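Local structure of endoglucanase (Uncultured bacterium, 3X17) at residues E74-A86 with Q419-F431. The protein probably hydrolyses internal beta-1,4-glucosidic bonds of cellulose and related glucans, as a family 9 endoglucanase carrying an N-terminal Ig-like domain. Numbering follows the deposited sequence.
Sequences EDRLVSGDTLYRA and QSGYGVPILAGSF
Tyr422 reaches from the loop between helices 396-418 and 435-452 of the (alpha/alpha)6 barrel to Asp81, next to strand 82-87 of the Ig-like domain, and illustrates how one side chain, helped by a few backbone bonds, can span a domain interface. From CB, CG lies anti to the carbonyl carbon (chi1 -71°), which carries the ring past Asp75 and Ser79 to Asp81. Tyr422 CD2 passes 3.8 Å from Asp75 OD2. Ser79 OG lies at the ring edge, 3.4 Å from Tyr422 CE2, while Leu83 CD1 sits over one face, offset toward the rim. Tyr422 OH donates to the anti lone pair of Asp81 OD2 at 2.5 Å, the carboxylate standing 82° to the ring. Arg527 makes a salt bridge to the other oxygen of Asp81 and is likely to steady this acceptor.

The type I turn that holds the tyrosine, Ser420 to Gly423, is gripped by Asp75. Gly421 N donates to Asp75 OD1 from above the carboxylate plane, nearly straight at 166°, and Leu83 CD1 packs against Gly421 CA. Ser79 holds the carboxylate through OG and N, both bonded to OD2. Val78 divides its methyls: CG2 leans on Ser420 OG, and CG1 meets the edge of Phe431 3.9 Å from CZ. Ala428 N donates to Leu77 O. A water links the two loops, donating to Asp75 OD2 and Ser420 OG and accepting from Tyr422 N at 2.8 Å.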
ATOM      1  N   GLU A  74      25.523  -5.000  14.518  1.00 50.46           N
ATOM      2  CA  GLU A  74      24.588  -4.381  15.445  1.00 50.20           C
ATOM      3  C   GLU A  74      23.695  -3.363  14.729  1.00 48.91           C
ATOM      4  O   GLU A  74      24.171  -2.350  14.215  1.00 46.11           O
ATOM      5  CB  GLU A  74      25.330  -3.722  16.605  1.00 50.95           C
ATOM      6  CG  GLU A  74      24.561  -3.794  17.922  1.00 59.35           C
ATOM      7  CD  GLU A  74      25.144  -2.886  19.000  1.00 68.24           C
ATOM      8  OE1 GLU A  74      26.340  -3.060  19.335  1.00 69.07           O
ATOM      9  OE2 GLU A  74      24.406  -2.005  19.505  1.00 66.33           O
ATOM     10  N   ASP A  75      22.407  -3.623  14.686  1.00 47.36           N
ATOM     11  CA  ASP A  75      21.467  -2.773  13.986  1.00 46.39           C
ATOM     12  C   ASP A  75      21.208  -1.499  14.754  1.00 47.26           C
ATOM     13  O   ASP A  75      20.119  -1.256  15.209  1.00 46.49           O
ATOM     14  CB  ASP A  75      20.177  -3.518  13.774  1.00 43.62           C
ATOM     15  CG  ASP A  75      19.181  -2.734  12.990  1.00 46.51           C
ATOM     16  OD1 ASP A  75      19.590  -1.923  12.187  1.00 40.84           O
ATOM     17  OD2 ASP A  75      17.993  -2.928  13.199  1.00 41.41           O
ATOM     18  N   ARG A  76      22.230  -0.674  14.848  1.00 47.34           N
ATOM     19  CA  ARG A  76      22.348   0.360  15.874  1.00 50.15           C
ATOM     20  C   ARG A  76      21.367   1.518  15.641  1.00 48.87           C
ATOM     21  O   ARG A  76      20.970   2.221  16.583  1.00 48.12           O
ATOM     22  CB  ARG A  76      23.775   0.893  15.890  1.00 52.67           C
ATOM     23  CG  ARG A  76      24.289   1.350  17.236  1.00 58.91           C
ATOM     24  CD  ARG A  76      25.743   1.827  17.094  1.00 67.83           C
ATOM     25  NE  ARG A  76      25.907   2.739  15.960  1.00 73.80           N
ATOM     26  CZ  ARG A  76      26.440   2.401  14.786  1.00 77.04           C
ATOM     27  NH1 ARG A  76      26.894   1.168  14.585  1.00 76.23           N
ATOM     28  NH2 ARG A  76      26.522   3.300  13.810  1.00 76.01           N
ATOM     29  N   LEU A  77      20.970   1.702  14.387  1.00 46.92           N
ATOM     30  CA  LEU A  77      20.171   2.861  14.016  1.00 43.91           C
ATOM     31  C   LEU A  77      18.679   2.565  13.958  1.00 42.81           C
ATOM     32  O   LEU A  77      17.875   3.451  13.663  1.00 41.48           O
ATOM     33  CB  LEU A  77      20.652   3.414  12.684  1.00 43.85           C
ATOM     34  CG  LEU A  77      22.021   4.104  12.794  1.00 47.26           C
ATOM     35  CD1 LEU A  77      22.300   4.881  11.522  1.00 45.14           C
ATOM     36  CD2 LEU A  77      22.060   5.048  14.030  1.00 47.58           C
ATOM     37  N   VAL A  78      18.314   1.325  14.205  1.00 41.11           N
ATOM     38  CA  VAL A  78      16.938   0.907  14.053  1.00 40.74           C
ATOM     39  C   VAL A  78      16.415   0.019  15.146  1.00 40.13           C
ATOM     40  O   VAL A  78      15.705   0.470  15.969  1.00 42.16           O
ATOM     41  CB  VAL A  78      16.692   0.188  12.698  1.00 40.59           C
ATOM     42  CG1 VAL A  78      15.238   0.060  12.418  1.00 37.48           C
ATOM     43  CG2 VAL A  78      17.345   0.887  11.594  1.00 34.77           C
ATOM     44  N   SER A  79      16.761  -1.250  15.135  1.00 41.26           N
ATOM     45  CA  SER A  79      16.221  -2.178  16.134  1.00 42.26           C
ATOM     46  C   SER A  79      17.077  -2.218  17.396  1.00 42.71           C
ATOM     47  O   SER A  79      16.585  -2.554  18.460  1.00 44.13           O
ATOM     48  CB  SER A  79      16.070  -3.596  15.580  1.00 43.46           C
ATOM     49  OG  SER A  79      17.332  -4.182  15.282  1.00 42.44           O
ATOM     50  N   GLY A  80      18.381  -2.010  17.261  1.00 44.37           N
ATOM     51  CA  GLY A  80      19.306  -2.313  18.354  1.00 43.14           C
ATOM     52  C   GLY A  80      19.806  -3.756  18.384  1.00 44.13           C
ATOM     53  O   GLY A  80      20.660  -4.089  19.194  1.00 44.90           O
ATOM     54  N   ASP A  81      19.269  -4.628  17.529  1.00 44.24           N
ATOM     55  CA  ASP A  81      19.613  -6.052  17.616  1.00 44.29           C
ATOM     56  C   ASP A  81      21.035  -6.370  17.154  1.00 43.97           C
ATOM     57  O   ASP A  81      21.645  -5.627  16.376  1.00 43.65           O
ATOM     58  CB  ASP A  81      18.626  -6.944  16.856  1.00 44.05           C
ATOM     59  CG  ASP A  81      17.209  -6.855  17.399  1.00 48.24           C
ATOM     60  OD1 ASP A  81      17.012  -6.221  18.462  1.00 45.12           O
ATOM     61  OD2 ASP A  81      16.302  -7.435  16.750  1.00 44.18           O
ATOM     62  N   THR A  82      21.532  -7.510  17.612  1.00 42.26           N
ATOM     63  CA  THR A  82      22.692  -8.127  17.020  1.00 41.67           C
ATOM     64  C   THR A  82      22.239  -9.149  15.994  1.00 40.77           C
ATOM     65  O   THR A  82      21.524 -10.106  16.339  1.00 41.88           O
ATOM     66  CB  THR A  82      23.545  -8.819  18.111  1.00 43.47           C
ATOM     67  OG1 THR A  82      24.049  -7.816  18.995  1.00 45.34           O
ATOM     68  CG2 THR A  82      24.733  -9.555  17.479  1.00 43.21           C
ATOM     69  N   LEU A  83      22.623  -8.921  14.736  1.00 38.42           N
ATOM     70  CA  LEU A  83      22.239  -9.803  13.631  1.00 39.17           C
ATOM     71  C   LEU A  83      23.422 -10.573  13.040  1.00 38.39           C
ATOM     72  O   LEU A  83      24.504 -10.021  12.824  1.00 37.43           O
ATOM     73  CB  LEU A  83      21.517  -9.020  12.518  1.00 38.44           C
ATOM     74  CG  LEU A  83      20.463  -8.017  13.023  1.00 43.61           C
ATOM     75  CD1 LEU A  83      19.799  -7.272  11.857  1.00 44.23           C
ATOM     76  CD2 LEU A  83      19.407  -8.778  13.850  1.00 41.68           C
ATOM     77  N   TYR A  84      23.158 -11.822  12.682  1.00 36.80           N
ATOM     78  CA  TYR A  84      23.930 -12.515  11.667  1.00 37.84           C
ATOM     79  C   TYR A  84      23.015 -12.788  10.489  1.00 36.94           C
ATOM     80  O   TYR A  84      21.805 -12.823  10.651  1.00 38.21           O
ATOM     81  CB  TYR A  84      24.478 -13.828  12.227  1.00 37.44           C
ATOM     82  CG  TYR A  84      25.365 -13.636  13.448  1.00 43.26           C
ATOM     83  CD1 TYR A  84      24.817 -13.351  14.696  1.00 43.74           C
ATOM     84  CD2 TYR A  84      26.751 -13.741  13.352  1.00 43.44           C
ATOM     85  CE1 TYR A  84      25.631 -13.185  15.821  1.00 44.99           C
ATOM     86  CE2 TYR A  84      27.570 -13.603  14.483  1.00 42.30           C
ATOM     87  CZ  TYR A  84      27.004 -13.300  15.703  1.00 43.36           C
ATOM     88  OH  TYR A  84      27.810 -13.085  16.808  1.00 54.23           O
ATOM     89  N   ARG A  85      23.587 -13.024   9.310  1.00 39.36           N
ATOM     90  CA  ARG A  85      22.783 -13.278   8.123  1.00 40.63           C
ATOM     91  C   ARG A  85      23.393 -14.260   7.150  1.00 41.76           C
ATOM     92  O   ARG A  85      24.622 -14.391   7.057  1.00 43.11           O
ATOM     93  CB  ARG A  85      22.420 -11.964   7.417  1.00 42.44           C
ATOM     94  CG  ARG A  85      23.552 -11.292   6.674  1.00 47.13           C
ATOM     95  CD  ARG A  85      23.019 -10.155   5.803  1.00 52.74           C
ATOM     96  NE  ARG A  85      22.176  -9.249   6.585  1.00 56.75           N
ATOM     97  CZ  ARG A  85      20.855  -9.113   6.443  1.00 59.41           C
ATOM     98  NH1 ARG A  85      20.175  -9.792   5.497  1.00 51.63           N
ATOM     99  NH2 ARG A  85      20.211  -8.289   7.261  1.00 53.59           N
ATOM    100  N   ALA A  86      22.520 -14.991   6.463  1.00 42.01           N
ATOM    101  CA  ALA A  86      22.912 -15.833   5.341  1.00 41.81           C
ATOM    102  C   ALA A  86      22.128 -15.449   4.086  1.00 43.39           C
ATOM    103  O   ALA A  86      21.051 -14.838   4.148  1.00 43.46           O
ATOM    104  CB  ALA A  86      22.670 -17.291   5.655  1.00 41.06           C
ATOM    105  N   GLN A 419      21.565   1.283   6.039  1.00 42.51           N
ATOM    106  CA  GLN A 419      21.744   1.543   7.466  1.00 42.84           C
ATOM    107  C   GLN A 419      20.895   0.637   8.362  1.00 42.21           C
ATOM    108  O   GLN A 419      20.854   0.843   9.564  1.00 45.50           O
ATOM    109  CB  GLN A 419      21.446   3.009   7.785  1.00 41.12           C
ATOM    110  CG  GLN A 419      22.449   3.956   7.183  1.00 44.45           C
ATOM    111  CD  GLN A 419      21.974   5.406   7.133  1.00 49.93           C
ATOM    112  OE1 GLN A 419      22.799   6.317   7.142  1.00 58.26           O
ATOM    113  NE2 GLN A 419      20.660   5.629   7.041  1.00 44.45           N
ATOM    114  N   SER A 420      20.230  -0.366   7.796  1.00 40.62           N
ATOM    115  CA  SER A 420      19.123  -0.997   8.500  1.00 37.23           C
ATOM    116  C   SER A 420      19.233  -2.508   8.483  1.00 36.80           C
ATOM    117  O   SER A 420      19.048  -3.149   7.455  1.00 35.21           O
ATOM    118  CB  SER A 420      17.782  -0.571   7.902  1.00 37.01           C
ATOM    119  OG  SER A 420      16.700  -1.189   8.590  1.00 36.10           O
ATOM    120  N   GLY A 421      19.469  -3.083   9.647  1.00 36.67           N
ATOM    121  CA  GLY A 421      19.766  -4.500   9.701  1.00 39.31           C
ATOM    122  C   GLY A 421      18.657  -5.337   9.095  1.00 38.86           C
ATOM    123  O   GLY A 421      18.928  -6.294   8.394  1.00 38.45           O
ATOM    124  N   TYR A 422      17.397  -4.961   9.322  1.00 39.65           N
ATOM    125  CA  TYR A 422      16.294  -5.766   8.800  1.00 38.68           C
ATOM    126  C   TYR A 422      15.845  -5.424   7.377  1.00 39.75           C
ATOM    127  O   TYR A 422      14.853  -5.992   6.894  1.00 41.37           O
ATOM    128  CB  TYR A 422      15.097  -5.714   9.736  1.00 38.10           C
ATOM    129  CG  TYR A 422      15.301  -6.466  11.014  1.00 36.89           C
ATOM    130  CD1 TYR A 422      15.112  -7.861  11.063  1.00 40.27           C
ATOM    131  CD2 TYR A 422      15.695  -5.810  12.166  1.00 34.84           C
ATOM    132  CE1 TYR A 422      15.266  -8.557  12.232  1.00 35.79           C
ATOM    133  CE2 TYR A 422      15.884  -6.507  13.352  1.00 37.99           C
ATOM    134  CZ  TYR A 422      15.682  -7.884  13.377  1.00 38.23           C
ATOM    135  OH  TYR A 422      15.752  -8.567  14.579  1.00 34.92           O
ATOM    136  N   GLY A 423      16.484  -4.442   6.741  1.00 38.03           N
ATOM    137  CA  GLY A 423      16.052  -4.036   5.407  1.00 36.26           C
ATOM    138  C   GLY A 423      15.115  -2.837   5.356  1.00 36.13           C
ATOM    139  O   GLY A 423      15.125  -2.099   4.388  1.00 33.73           O
ATOM    140  N   VAL A 424      14.322  -2.627   6.406  1.00 37.83           N
ATOM    141  CA  VAL A 424      13.266  -1.602   6.374  1.00 37.18           C
ATOM    142  C   VAL A 424      13.896  -0.223   6.357  1.00 35.06           C
ATOM    143  O   VAL A 424      14.754   0.067   7.175  1.00 35.43           O
ATOM    144  CB  VAL A 424      12.269  -1.734   7.566  1.00 37.98           C
ATOM    145  CG1 VAL A 424      12.990  -1.675   8.905  1.00 38.32           C
ATOM    146  CG2 VAL A 424      11.209  -0.621   7.500  1.00 36.02           C
ATOM    147  N   PRO A 425      13.579   0.582   5.332  1.00 36.08           N
ATOM    148  CA  PRO A 425      14.263   1.865   5.125  1.00 35.36           C
ATOM    149  C   PRO A 425      13.723   2.968   6.014  1.00 34.15           C
ATOM    150  O   PRO A 425      13.480   4.089   5.550  1.00 34.19           O
ATOM    151  CB  PRO A 425      14.012   2.172   3.638  1.00 35.76           C
ATOM    152  CG  PRO A 425      12.829   1.327   3.260  1.00 33.48           C
ATOM    153  CD  PRO A 425      12.531   0.341   4.328  1.00 34.95           C
ATOM    154  N   ILE A 426      13.664   2.683   7.310  1.00 33.84           N
ATOM    155  CA  ILE A 426      13.090   3.606   8.265  1.00 35.91           C
ATOM    156  C   ILE A 426      13.917   3.555   9.543  1.00 36.91           C
ATOM    157  O   ILE A 426      14.162   2.480  10.084  1.00 37.93           O
ATOM    158  CB  ILE A 426      11.615   3.245   8.579  1.00 34.46           C
ATOM    159  CG1 ILE A 426      10.802   3.199   7.272  1.00 35.58           C
ATOM    160  CG2 ILE A 426      11.024   4.258   9.538  1.00 38.44           C
ATOM    161  CD1 ILE A 426       9.404   2.568   7.401  1.00 34.32           C
ATOM    162  N   LEU A 427      14.393   4.706   9.999  1.00 37.64           N
ATOM    163  CA  LEU A 427      15.227   4.726  11.209  1.00 39.95           C
ATOM    164  C   LEU A 427      14.378   4.913  12.466  1.00 40.19           C
ATOM    165  O   LEU A 427      13.288   5.519  12.422  1.00 37.74           O
ATOM    166  CB  LEU A 427      16.287   5.821  11.123  1.00 42.06           C
ATOM    167  CG  LEU A 427      17.237   5.817   9.914  1.00 44.56           C
ATOM    168  CD1 LEU A 427      18.153   7.017   9.974  1.00 48.86           C
ATOM    169  CD2 LEU A 427      18.053   4.516   9.889  1.00 45.64           C
ATOM    170  N   ALA A 428      14.889   4.392  13.576  1.00 40.24           N
ATOM    171  CA  ALA A 428      14.349   4.661  14.898  1.00 42.34           C
ATOM    172  C   ALA A 428      14.072   6.151  15.120  1.00 42.30           C
ATOM    173  O   ALA A 428      14.883   7.003  14.765  1.00 42.68           O
ATOM    174  CB  ALA A 428      15.302   4.126  15.991  1.00 44.59           C
ATOM    175  N   GLY A 429      12.924   6.454  15.716  1.00 42.34           N
ATOM    176  CA  GLY A 429      12.475   7.836  15.832  1.00 42.74           C
ATOM    177  C   GLY A 429      11.601   8.242  14.659  1.00 43.77           C
ATOM    178  O   GLY A 429      10.925   9.274  14.713  1.00 45.29           O
ATOM    179  N   SER A 430      11.588   7.447  13.591  1.00 41.78           N
ATOM    180  CA  SER A 430      10.792   7.850  12.427  1.00 40.81           C
ATOM    181  C   SER A 430       9.691   6.865  12.053  1.00 38.80           C
ATOM    182  O   SER A 430       9.169   6.924  10.936  1.00 37.04           O
ATOM    183  CB  SER A 430      11.679   8.139  11.201  1.00 40.79           C
ATOM    184  OG  SER A 430      12.304   9.405  11.320  1.00 42.77           O
ATOM    185  N   PHE A 431       9.382   5.928  12.945  1.00 37.32           N
ATOM    186  CA  PHE A 431       8.265   5.004  12.702  1.00 37.88           C
ATOM    187  C   PHE A 431       6.929   5.668  12.999  1.00 38.39           C
ATOM    188  O   PHE A 431       6.610   5.940  14.145  1.00 38.30           O
ATOM    189  CB  PHE A 431       8.420   3.729  13.538  1.00 36.10           C
ATOM    190  CG  PHE A 431       9.484   2.800  13.024  1.00 35.22           C
ATOM    191  CD1 PHE A 431      10.833   3.064  13.268  1.00 32.70           C
ATOM    192  CD2 PHE A 431       9.158   1.762  12.172  1.00 28.54           C
ATOM    193  CE1 PHE A 431      11.837   2.250  12.738  1.00 31.39           C
ATOM    194  CE2 PHE A 431      10.153   0.901  11.664  1.00 28.99           C
ATOM    195  CZ  PHE A 431      11.486   1.133  11.960  1.00 26.22           C
TER
HETATM  196  O   HOH W   1      16.567  -2.883  10.928  1.00 30.32           O